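Local coordinates for protein serine protease pet (Escherichia coli, PDB 4OM9) that acts as a secreted autotransporter serine protease and enterotoxin of enteroaggregative Escherichia coli, probably cleaving alpha-fodrin in host cells, at residues I343-K354 with I364-Q375; G382-T393 with P403-L414. All coordinates share one frame; numbering follows the deposited sequence.

Contact 1: residues I343-K354 with I364-Q375; sequences IGKGSTVDWNIK and IGEGSLNVIQAQ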
loop_
_atom_site.group_PDB
_atom_site.type_symbol
_atom_site.label_atom_id
_atom_site.label_comp_id
_atom_site.label_asym_id
_atom_site.label_seq_id
_atom_site.Cartn_x
_atom_site.Cartn_y
_atom_site.Cartn_z
ATOM N N ILE A 343 -29.967 10.405 11.774
ATOM C CA ILE A 343 -29.808 11.861 11.789
ATOM C C ILE A 343 -29.449 12.377 10.412
ATOM O O ILE A 343 -28.488 11.896 9.790
ATOM C CB ILE A 343 -28.701 12.331 12.774
ATOM C CG1 ILE A 343 -28.914 11.763 14.178
ATOM C CG2 ILE A 343 -28.612 13.854 12.793
ATOM C CD1 ILE A 343 -27.630 11.877 15.082
ATOM N N GLY A 344 -30.213 13.370 9.967
ATOM C CA GLY A 344 -29.997 14.017 8.693
ATOM C C GLY A 344 -28.720 14.824 8.608
ATOM O O GLY A 344 -28.169 15.277 9.620
ATOM N N LYS A 345 -28.252 14.987 7.376
ATOM C CA LYS A 345 -27.068 15.773 7.051
ATOM C C LYS A 345 -27.100 17.172 7.687
ATOM O O LYS A 345 -28.113 17.871 7.622
ATOM C CB LYS A 345 -26.937 15.878 5.522
ATOM C CG LYS A 345 -25.853 16.818 5.034
ATOM C CD LYS A 345 -25.853 16.920 3.519
ATOM C CE LYS A 345 -24.933 15.888 2.887
ATOM N NZ LYS A 345 -23.492 16.272 2.985
ATOM N N GLY A 346 -25.993 17.567 8.314
ATOM C CA GLY A 346 -25.857 18.917 8.851
ATOM C C GLY A 346 -26.540 19.157 10.193
ATOM O O GLY A 346 -26.585 20.286 10.691
ATOM N N SER A 347 -27.069 18.088 10.778
ATOM C CA SER A 347 -27.725 18.162 12.069
ATOM C C SER A 347 -26.879 17.578 13.185
ATOM O O SER A 347 -26.080 16.671 12.969
ATOM C CB SER A 347 -29.079 17.442 12.028
ATOM O OG SER A 347 -30.095 18.289 11.508
ATOM N N THR A 348 -27.073 18.106 14.386
ATOM C CA THR A 348 -26.462 17.540 15.575
ATOM C C THR A 348 -27.508 17.254 16.660
ATOM O O THR A 348 -28.314 18.116 17.015
ATOM C CB THR A 348 -25.379 18.477 16.154
ATOM O OG1 THR A 348 -24.290 18.583 15.225
ATOM C CG2 THR A 348 -24.870 17.940 17.485
ATOM N N VAL A 349 -27.477 16.028 17.174
ATOM C CA VAL A 349 -28.327 15.622 18.276
ATOM C C VAL A 349 -27.533 15.417 19.575
ATOM O O VAL A 349 -26.797 14.437 19.711
ATOM C CB VAL A 349 -29.071 14.320 17.950
ATOM C CG1 VAL A 349 -29.958 13.949 19.105
ATOM C CG2 VAL A 349 -29.886 14.477 16.670
ATOM N N ASP A 350 -27.696 16.329 20.533
ATOM C CA ASP A 350 -27.061 16.150 21.836
ATOM C C ASP A 350 -27.806 15.069 22.599
ATOM O O ASP A 350 -28.977 15.208 22.961
ATOM C CB ASP A 350 -27.007 17.457 22.623
ATOM C CG ASP A 350 -26.004 18.428 22.045
ATOM O OD1 ASP A 350 -25.128 17.999 21.263
ATOM O OD2 ASP A 350 -26.083 19.622 22.358
ATOM N N TRP A 351 -27.115 13.964 22.806
ATOM C CA TRP A 351 -27.752 12.777 23.316
ATOM C C TRP A 351 -27.441 12.707 24.798
ATOM O O TRP A 351 -26.393 12.200 25.194
ATOM C CB TRP A 351 -27.270 11.534 22.546
ATOM C CG TRP A 351 -27.890 10.252 22.999
ATOM C CD1 TRP A 351 -27.326 9.319 23.828
ATOM C CD2 TRP A 351 -29.206 9.757 22.663
ATOM N NE1 TRP A 351 -28.209 8.276 24.026
ATOM C CE2 TRP A 351 -29.356 8.520 23.333
ATOM C CE3 TRP A 351 -30.257 10.245 21.886
ATOM C CZ2 TRP A 351 -30.535 7.764 23.228
ATOM C CZ3 TRP A 351 -31.422 9.488 21.788
ATOM C CH2 TRP A 351 -31.549 8.260 22.454
ATOM N N ASN A 352 -28.342 13.243 25.617
ATOM C CA ASN A 352 -28.104 13.272 27.060
ATOM C C ASN A 352 -29.089 12.402 27.816
ATOM O O ASN A 352 -29.648 12.807 28.805
ATOM C CB ASN A 352 -28.146 14.702 27.614
ATOM C CG ASN A 352 -27.535 14.797 29.014
ATOM O OD1 ASN A 352 -26.991 13.822 29.523
ATOM N ND2 ASN A 352 -27.642 15.961 29.644
ATOM N N ILE A 353 -29.286 11.191 27.318
ATOM C CA ILE A 353 -29.948 10.129 28.069
ATOM C C ILE A 353 -29.112 8.906 27.761
ATOM O O ILE A 353 -28.158 8.987 26.983
ATOM C CB ILE A 353 -31.421 9.867 27.625
ATOM C CG1 ILE A 353 -31.431 9.448 26.141
ATOM C CG2 ILE A 353 -32.282 11.071 27.845
ATOM C CD1 ILE A 353 -32.821 9.120 25.557
ATOM N N LYS A 354 -29.503 7.776 28.338
ATOM C CA LYS A 354 -28.922 6.494 27.977
ATOM C C LYS A 354 -29.764 5.780 26.933
ATOM O O LYS A 354 -31.000 5.781 27.003
ATOM C CB LYS A 354 -28.776 5.610 29.217
ATOM C CG LYS A 354 -27.755 6.111 30.224
ATOM C CD LYS A 354 -27.471 5.029 31.237
ATOM C CE LYS A 354 -26.461 5.482 32.291
ATOM N NZ LYS A 354 -26.216 6.959 32.281
ATOM N N ILE A 364 -27.437 5.658 12.086
ATOM C CA ILE A 364 -27.165 5.877 10.655
ATOM C C ILE A 364 -27.453 7.317 10.310
ATOM O O ILE A 364 -27.691 8.143 11.208
ATOM C CB ILE A 364 -27.986 4.980 9.723
ATOM C CG1 ILE A 364 -29.486 5.253 9.895
ATOM C CG2 ILE A 364 -27.679 3.528 9.977
ATOM C CD1 ILE A 364 -30.383 4.451 8.927
ATOM N N GLY A 365 -27.415 7.622 9.018
ATOM C CA GLY A 365 -27.598 8.983 8.554
ATOM C C GLY A 365 -26.318 9.789 8.641
ATOM O O GLY A 365 -25.349 9.387 9.297
ATOM N N GLU A 366 -26.315 10.948 7.998
ATOM C CA GLU A 366 -25.074 11.679 7.810
ATOM C C GLU A 366 -24.720 12.658 8.918
ATOM O O GLU A 366 -23.579 13.114 8.985
ATOM C CB GLU A 366 -25.124 12.421 6.481
ATOM C CG GLU A 366 -25.067 11.494 5.289
ATOM C CD GLU A 366 -25.101 12.253 3.989
ATOM O OE1 GLU A 366 -26.151 12.244 3.321
ATOM O OE2 GLU A 366 -24.078 12.871 3.646
ATOM N N GLY A 367 -25.692 12.979 9.774
ATOM C CA GLY A 367 -25.493 13.926 10.861
ATOM C C GLY A 367 -24.829 13.367 12.114
ATOM O O GLY A 367 -24.415 12.200 12.150
ATOM N N SER A 368 -24.768 14.202 13.150
ATOM C CA SER A 368 -23.990 13.926 14.369
ATOM C C SER A 368 -24.773 13.558 15.633
ATOM O O SER A 368 -25.629 14.314 16.082
ATOM C CB SER A 368 -23.129 15.150 14.720
ATOM O OG SER A 368 -22.351 15.565 13.620
ATOM N N LEU A 369 -24.431 12.411 16.217
ATOM C CA LEU A 369 -24.880 12.063 17.554
ATOM C C LEU A 369 -23.787 12.479 18.555
ATOM O O LEU A 369 -22.673 11.964 18.517
ATOM C CB LEU A 369 -25.174 10.566 17.662
ATOM C CG LEU A 369 -25.909 10.162 18.943
ATOM C CD1 LEU A 369 -27.257 10.841 19.011
ATOM C CD2 LEU A 369 -26.089 8.667 19.054
ATOM N N ASN A 370 -24.105 13.440 19.416
ATOM C CA ASN A 370 -23.158 13.944 20.404
ATOM C C ASN A 370 -23.468 13.369 21.776
ATOM O O ASN A 370 -24.371 13.829 22.452
ATOM C CB ASN A 370 -23.189 15.469 20.461
ATOM C CG ASN A 370 -22.153 16.034 21.419
ATOM O OD1 ASN A 370 -21.159 15.369 21.745
ATOM N ND2 ASN A 370 -22.381 17.269 21.882
ATOM N N VAL A 371 -22.716 12.349 22.173
ATOM C CA VAL A 371 -23.064 11.580 23.350
ATOM C C VAL A 371 -22.412 12.201 24.573
ATOM O O VAL A 371 -21.213 12.072 24.768
ATOM C CB VAL A 371 -22.651 10.117 23.207
ATOM C CG1 VAL A 371 -23.356 9.274 24.242
ATOM C CG2 VAL A 371 -22.990 9.598 21.777
ATOM N N ILE A 372 -23.239 12.864 25.385
ATOM C CA ILE A 372 -22.801 13.642 26.554
ATOM C C ILE A 372 -22.559 12.792 27.807
ATOM O O ILE A 372 -21.761 13.166 28.669
ATOM C CB ILE A 372 -23.835 14.742 26.901
ATOM C CG1 ILE A 372 -24.224 15.529 25.645
ATOM C CG2 ILE A 372 -23.307 15.679 27.997
ATOM C CD1 ILE A 372 -23.034 16.113 24.894
ATOM N N GLN A 373 -23.238 11.654 27.910
ATOM C CA GLN A 373 -23.076 10.785 29.076
ATOM C C GLN A 373 -22.757 9.326 28.704
ATOM O O GLN A 373 -23.052 8.878 27.614
ATOM C CB GLN A 373 -24.325 10.839 29.969
ATOM C CG GLN A 373 -25.686 10.508 29.316
ATOM C CD GLN A 373 -26.851 10.520 30.355
ATOM O OE1 GLN A 373 -27.089 9.529 31.035
ATOM N NE2 GLN A 373 -27.536 11.650 30.482
ATOM N N ALA A 374 -22.141 8.592 29.626
ATOM C CA ALA A 374 -21.857 7.180 29.387
ATOM C C ALA A 374 -23.176 6.436 29.194
ATOM O O ALA A 374 -24.193 6.781 29.812
ATOM C CB ALA A 374 -21.046 6.568 30.539
ATOM N N GLN A 375 -23.130 5.391 28.376
ATOM C CA GLN A 375 -24.336 4.729 27.894
ATOM C C GLN A 375 -24.542 3.358 28.507
ATOM O O GLN A 375 -25.673 2.871 28.554
ATOM C CB GLN A 375 -24.281 4.602 26.377
ATOM C CG GLN A 375 -24.309 5.939 25.670
ATOM C CD GLN A 375 -25.648 6.634 25.824
ATOM O OE1 GLN A 375 -26.668 6.207 25.251
ATOM N NE2 GLN A 375 -25.658 7.708 26.599
HETATM O O HOH W 1 -23.336 16.069 8.014
#
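With CG of Trp-351 turned anti to the backbone N (chi1 -179°) and Gln-375 folded back at chi2 (-68°), the indole edge meets the glutamine amide. NE1 of Trp-351 donates to OE1 of Gln-375 over 2.9 Å, near the indole plane but above the plane of the amide; the two planes stand 64° apart. The same oxygen also accepts the backbone N-H of Tyr-355, while NE2 of Gln-375 bonds O of Ile-353 (2.8 Å) and O of Gln-373, so both ends of this buried amide are gripped and its rotation is fixed. CD1 of Leu-369 packs against CB of Trp-351 at 3.6 Å. Trp-351 and Leu-369 sit on strands 348-352 and 368-371, parallel neighbours on successive coils of the right-handed beta-helix of the autotransporter passenger, with Val-349 and Val-371 also facing its interior; Gln-375 lies in the following loop. On the other face, OD1 of Asp-350 takes ND2 of Asn-370 at 2.9 Å from above the carboxylate plane, and OD2 forms a salt bridge with Lys-323. Beyond the strand ends, NZ of Lys-354 reaches OE1 of Gln-373 at 3.0 Å, in the plane of that carbonyl, and NZ of Lys-345 pairs with OE2 of Glu-366 at 3.5 Å.

Contact 2: residues G382-T393 with P403-L414; sequences GNGTVILGAQKT and PGTVQLNAENAL
Leu-388 meets four side chains of residues 403-414: its CD1 lies 3.5 Å from CD2 of Leu-408, with CG1 of Val-406 and CD2 of Leu-414 a little farther off, and its CB rests on CB of Ala-413 at 3.7 Å. Because its CG stands beside the backbone N (chi1 -48°), as does that of Leu-408, the two leucines run side by side, stacking like residues on adjacent coils of the beta-helix. On the opposite face Ile-387 lies alongside Gln-407, and its CG2 touches CB of Asn-409 at 3.5 Å; NE2 of Gln-407 is held by Asp-432 on the next strand. Four backbone bonds, from Thr-405 N to Gly-384 O through Leu-388 N to Gln-407 O, set this parallel register. Past the strands the turns stay paired: Lys-392 N donates to Asn-412 O at 2.9 Å and Thr-393 N to Ala-413 O at 3.0 Å. In these exposed loops ND2 of Asn-412 reaches OE1 of Gln-391, their amide planes 80° apart. The cohesion is thus aliphatic on the buried side and mixed on the outer one, where two threonines, Ile-387 and Gln-407 line up, with main-chain bonds joining the two coils.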
loop_
_atom_site.group_PDB
_atom_site.type_symbol
_atom_site.label_atom_id
_atom_site.label_comp_id
_atom_site.label_asym_id
_atom_site.label_seq_id
_atom_site.Cartn_x
_atom_site.Cartn_y
_atom_site.Cartn_z
ATOM N N GLY A 382 -22.903 3.394 11.226
ATOM C CA GLY A 382 -22.566 3.206 9.833
ATOM C C GLY A 382 -22.466 4.475 9.007
ATOM O O GLY A 382 -22.247 4.415 7.806
ATOM N N ASN A 383 -22.598 5.632 9.636
ATOM C CA ASN A 383 -22.651 6.867 8.870
ATOM C C ASN A 383 -22.582 8.090 9.782
ATOM O O ASN A 383 -22.903 8.012 10.968
ATOM C CB ASN A 383 -23.943 6.906 8.018
ATOM C CG ASN A 383 -23.837 7.858 6.858
ATOM O OD1 ASN A 383 -22.779 8.435 6.635
ATOM N ND2 ASN A 383 -24.917 8.028 6.105
ATOM N N GLY A 384 -22.203 9.230 9.222
ATOM C CA GLY A 384 -22.122 10.447 9.997
ATOM C C GLY A 384 -21.135 10.330 11.162
ATOM O O GLY A 384 -20.219 9.482 11.154
ATOM N N THR A 385 -21.335 11.178 12.173
ATOM C CA THR A 385 -20.397 11.296 13.278
ATOM C C THR A 385 -21.033 10.905 14.605
ATOM O O THR A 385 -22.156 11.280 14.892
ATOM C CB THR A 385 -19.873 12.733 13.404
ATOM O OG1 THR A 385 -19.415 13.186 12.126
ATOM C CG2 THR A 385 -18.729 12.815 14.433
ATOM N N VAL A 386 -20.316 10.127 15.397
ATOM C CA VAL A 386 -20.693 9.880 16.758
ATOM C C VAL A 386 -19.550 10.416 17.623
ATOM O O VAL A 386 -18.385 10.021 17.466
ATOM C CB VAL A 386 -20.963 8.398 17.022
ATOM C CG1 VAL A 386 -21.230 8.156 18.524
ATOM C CG2 VAL A 386 -22.152 7.938 16.189
ATOM N N ILE A 387 -19.881 11.363 18.494
ATOM C CA ILE A 387 -18.886 11.992 19.324
ATOM C C ILE A 387 -18.964 11.432 20.735
ATOM O O ILE A 387 -20.029 11.360 21.328
ATOM C CB ILE A 387 -19.064 13.512 19.362
ATOM C CG1 ILE A 387 -19.099 14.081 17.938
ATOM C CG2 ILE A 387 -17.940 14.162 20.209
ATOM C CD1 ILE A 387 -19.445 15.576 17.876
ATOM N N LEU A 388 -17.832 10.998 21.256
ATOM C CA LEU A 388 -17.793 10.448 22.592
ATOM C C LEU A 388 -17.450 11.569 23.524
ATOM O O LEU A 388 -16.323 12.048 23.506
ATOM C CB LEU A 388 -16.768 9.329 22.681
ATOM C CG LEU A 388 -16.884 8.324 21.542
ATOM C CD1 LEU A 388 -15.845 7.207 21.675
ATOM C CD2 LEU A 388 -18.307 7.747 21.503
ATOM N N GLY A 389 -18.425 12.011 24.319
ATOM C CA GLY A 389 -18.217 13.137 25.209
ATOM C C GLY A 389 -18.038 12.737 26.658
ATOM O O GLY A 389 -17.977 13.592 27.537
ATOM N N ALA A 390 -17.933 11.438 26.919
ATOM C CA ALA A 390 -17.834 10.967 28.301
ATOM C C ALA A 390 -16.807 9.847 28.444
ATOM O O ALA A 390 -16.468 9.187 27.458
ATOM C CB ALA A 390 -19.212 10.499 28.805
ATOM N N GLN A 391 -16.309 9.646 29.664
ATOM C CA GLN A 391 -15.467 8.492 29.957
ATOM C C GLN A 391 -16.234 7.199 29.658
ATOM O O GLN A 391 -17.370 7.036 30.093
ATOM C CB GLN A 391 -14.981 8.507 31.413
ATOM C CG GLN A 391 -14.371 7.177 31.872
ATOM C CD GLN A 391 -13.170 7.328 32.834
ATOM O OE1 GLN A 391 -12.031 6.975 32.490
ATOM N NE2 GLN A 391 -13.426 7.824 34.039
ATOM N N LYS A 392 -15.609 6.296 28.902
ATOM C CA LYS A 392 -16.199 5.001 28.598
ATOM C C LYS A 392 -17.609 5.182 28.020
ATOM O O LYS A 392 -18.574 4.574 28.497
ATOM C CB LYS A 392 -16.236 4.129 29.848
ATOM C CG LYS A 392 -15.653 2.752 29.651
ATOM C CD LYS A 392 -16.624 1.812 28.970
ATOM C CE LYS A 392 -17.633 1.304 29.973
ATOM N NZ LYS A 392 -17.145 0.107 30.721
ATOM N N THR A 393 -17.715 6.041 27.007
ATOM C CA THR A 393 -19.008 6.456 26.497
ATOM C C THR A 393 -19.906 5.263 26.136
ATOM O O THR A 393 -21.041 5.178 26.600
ATOM C CB THR A 393 -18.831 7.377 25.294
ATOM O OG1 THR A 393 -18.148 8.565 25.731
ATOM C CG2 THR A 393 -20.180 7.739 24.710
ATOM N N PRO A 403 -18.589 5.130 5.753
ATOM C CA PRO A 403 -18.536 6.586 5.865
ATOM C C PRO A 403 -18.798 7.134 7.266
ATOM O O PRO A 403 -18.943 8.342 7.386
ATOM C CB PRO A 403 -19.642 7.026 4.912
ATOM C CG PRO A 403 -20.677 5.940 5.071
ATOM C CD PRO A 403 -19.952 4.662 5.469
ATOM N N GLY A 404 -18.865 6.299 8.299
ATOM C CA GLY A 404 -19.064 6.834 9.637
ATOM C C GLY A 404 -17.764 7.324 10.277
ATOM O O GLY A 404 -16.670 6.871 9.931
ATOM N N THR A 405 -17.899 8.274 11.195
ATOM C CA THR A 405 -16.797 8.762 12.017
ATOM C C THR A 405 -17.142 8.620 13.501
ATOM O O THR A 405 -18.265 8.924 13.932
ATOM C CB THR A 405 -16.479 10.230 11.705
ATOM O OG1 THR A 405 -15.966 10.314 10.374
ATOM C CG2 THR A 405 -15.428 10.792 12.669
ATOM N N VAL A 406 -16.179 8.126 14.263
ATOM C CA VAL A 406 -16.227 8.153 15.710
ATOM C C VAL A 406 -15.171 9.132 16.243
ATOM O O VAL A 406 -13.986 9.037 15.897
ATOM C CB VAL A 406 -15.997 6.764 16.292
ATOM C CG1 VAL A 406 -15.924 6.837 17.835
ATOM C CG2 VAL A 406 -17.094 5.846 15.856
ATOM N N GLN A 407 -15.591 10.068 17.085
ATOM C CA GLN A 407 -14.705 11.134 17.509
ATOM C C GLN A 407 -14.604 11.259 19.024
ATOM O O GLN A 407 -15.606 11.445 19.701
ATOM C CB GLN A 407 -15.151 12.483 16.931
ATOM C CG GLN A 407 -14.257 13.627 17.426
ATOM C CD GLN A 407 -14.701 14.989 16.969
ATOM O OE1 GLN A 407 -15.570 15.604 17.586
ATOM N NE2 GLN A 407 -14.095 15.484 15.902
ATOM N N LEU A 408 -13.380 11.173 19.541
ATOM C CA LEU A 408 -13.129 11.333 20.969
ATOM C C LEU A 408 -13.270 12.779 21.405
ATOM O O LEU A 408 -12.762 13.674 20.744
ATOM C CB LEU A 408 -11.737 10.827 21.320
ATOM C CG LEU A 408 -11.443 9.428 20.788
ATOM C CD1 LEU A 408 -10.168 8.880 21.387
ATOM C CD2 LEU A 408 -12.595 8.504 21.095
ATOM N N ASN A 409 -13.952 13.011 22.527
ATOM C CA ASN A 409 -14.116 14.369 23.043
ATOM C C ASN A 409 -14.186 14.414 24.566
ATOM O O ASN A 409 -14.967 15.170 25.141
ATOM C CB ASN A 409 -15.368 15.006 22.450
ATOM C CG ASN A 409 -15.385 16.518 22.595
ATOM O OD1 ASN A 409 -14.398 17.196 22.316
ATOM N ND2 ASN A 409 -16.510 17.053 23.049
ATOM N N ALA A 410 -13.378 13.584 25.220
ATOM C CA ALA A 410 -13.302 13.548 26.682
ATOM C C ALA A 410 -12.154 12.620 27.025
ATOM O O ALA A 410 -11.662 11.927 26.149
ATOM C CB ALA A 410 -14.628 13.058 27.310
ATOM N N GLU A 411 -11.723 12.596 28.278
ATOM C CA GLU A 411 -10.621 11.720 28.671
ATOM C C GLU A 411 -11.125 10.294 28.814
ATOM O O GLU A 411 -12.219 10.079 29.320
ATOM C CB GLU A 411 -9.981 12.179 29.986
ATOM C CG GLU A 411 -9.674 13.671 30.072
ATOM C CD GLU A 411 -8.303 14.038 29.509
ATOM O OE1 GLU A 411 -7.293 13.969 30.266
ATOM O OE2 GLU A 411 -8.246 14.408 28.313
ATOM N N ASN A 412 -10.338 9.333 28.338
ATOM C CA ASN A 412 -10.658 7.918 28.483
ATOM C C ASN A 412 -12.064 7.575 27.964
ATOM O O ASN A 412 -12.815 6.829 28.593
ATOM C CB ASN A 412 -10.524 7.509 29.947
ATOM C CG ASN A 412 -10.108 6.057 30.113
ATOM O OD1 ASN A 412 -9.284 5.542 29.354
ATOM N ND2 ASN A 412 -10.677 5.390 31.108
ATOM N N ALA A 413 -12.409 8.147 26.820
ATOM C CA ALA A 413 -13.730 7.956 26.215
ATOM C C ALA A 413 -13.949 6.574 25.611
ATOM O O ALA A 413 -15.079 6.161 25.482
ATOM C CB ALA A 413 -13.973 9.007 25.154
ATOM N N LEU A 414 -12.888 5.870 25.225
ATOM C CA LEU A 414 -13.043 4.541 24.638
ATOM C C LEU A 414 -13.199 3.509 25.738
ATOM O O LEU A 414 -13.250 3.866 26.919
ATOM C CB LEU A 414 -11.865 4.194 23.710
ATOM C CG LEU A 414 -12.031 4.677 22.264
ATOM C CD1 LEU A 414 -10.759 4.435 21.391
ATOM C CD2 LEU A 414 -13.291 4.094 21.563
HETATM O O HOH W 2 -20.559 7.447 12.889
#

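Contacts 1 and 2 lie in series along the chain and side by side in one sheet, their centres about 10 Å apart. Strand 368-371 of contact 1 is the parallel neighbour of strand 385-388 in contact 2, so the four strands belong to consecutive rungs of the beta-helix. At the ends of these strands, Gly-389 N lies 2.8 Å from Val-371 O and Gln-375 N 2.8 Å from Thr-393 O, both probable hydrogen bonds, and CG1 of Val-371 packs on CG2 of Thr-393 at 3.6 Å. Near the strand starts, Lys-363 bonds O of Gly-365, O of Gly-367 and O of Asn-383, bridging both contacts. Both belong to the beta-helical stalk, which meets the protease region here: Ile-364 touches Tyr-110 and Pro-403 touches Arg-115.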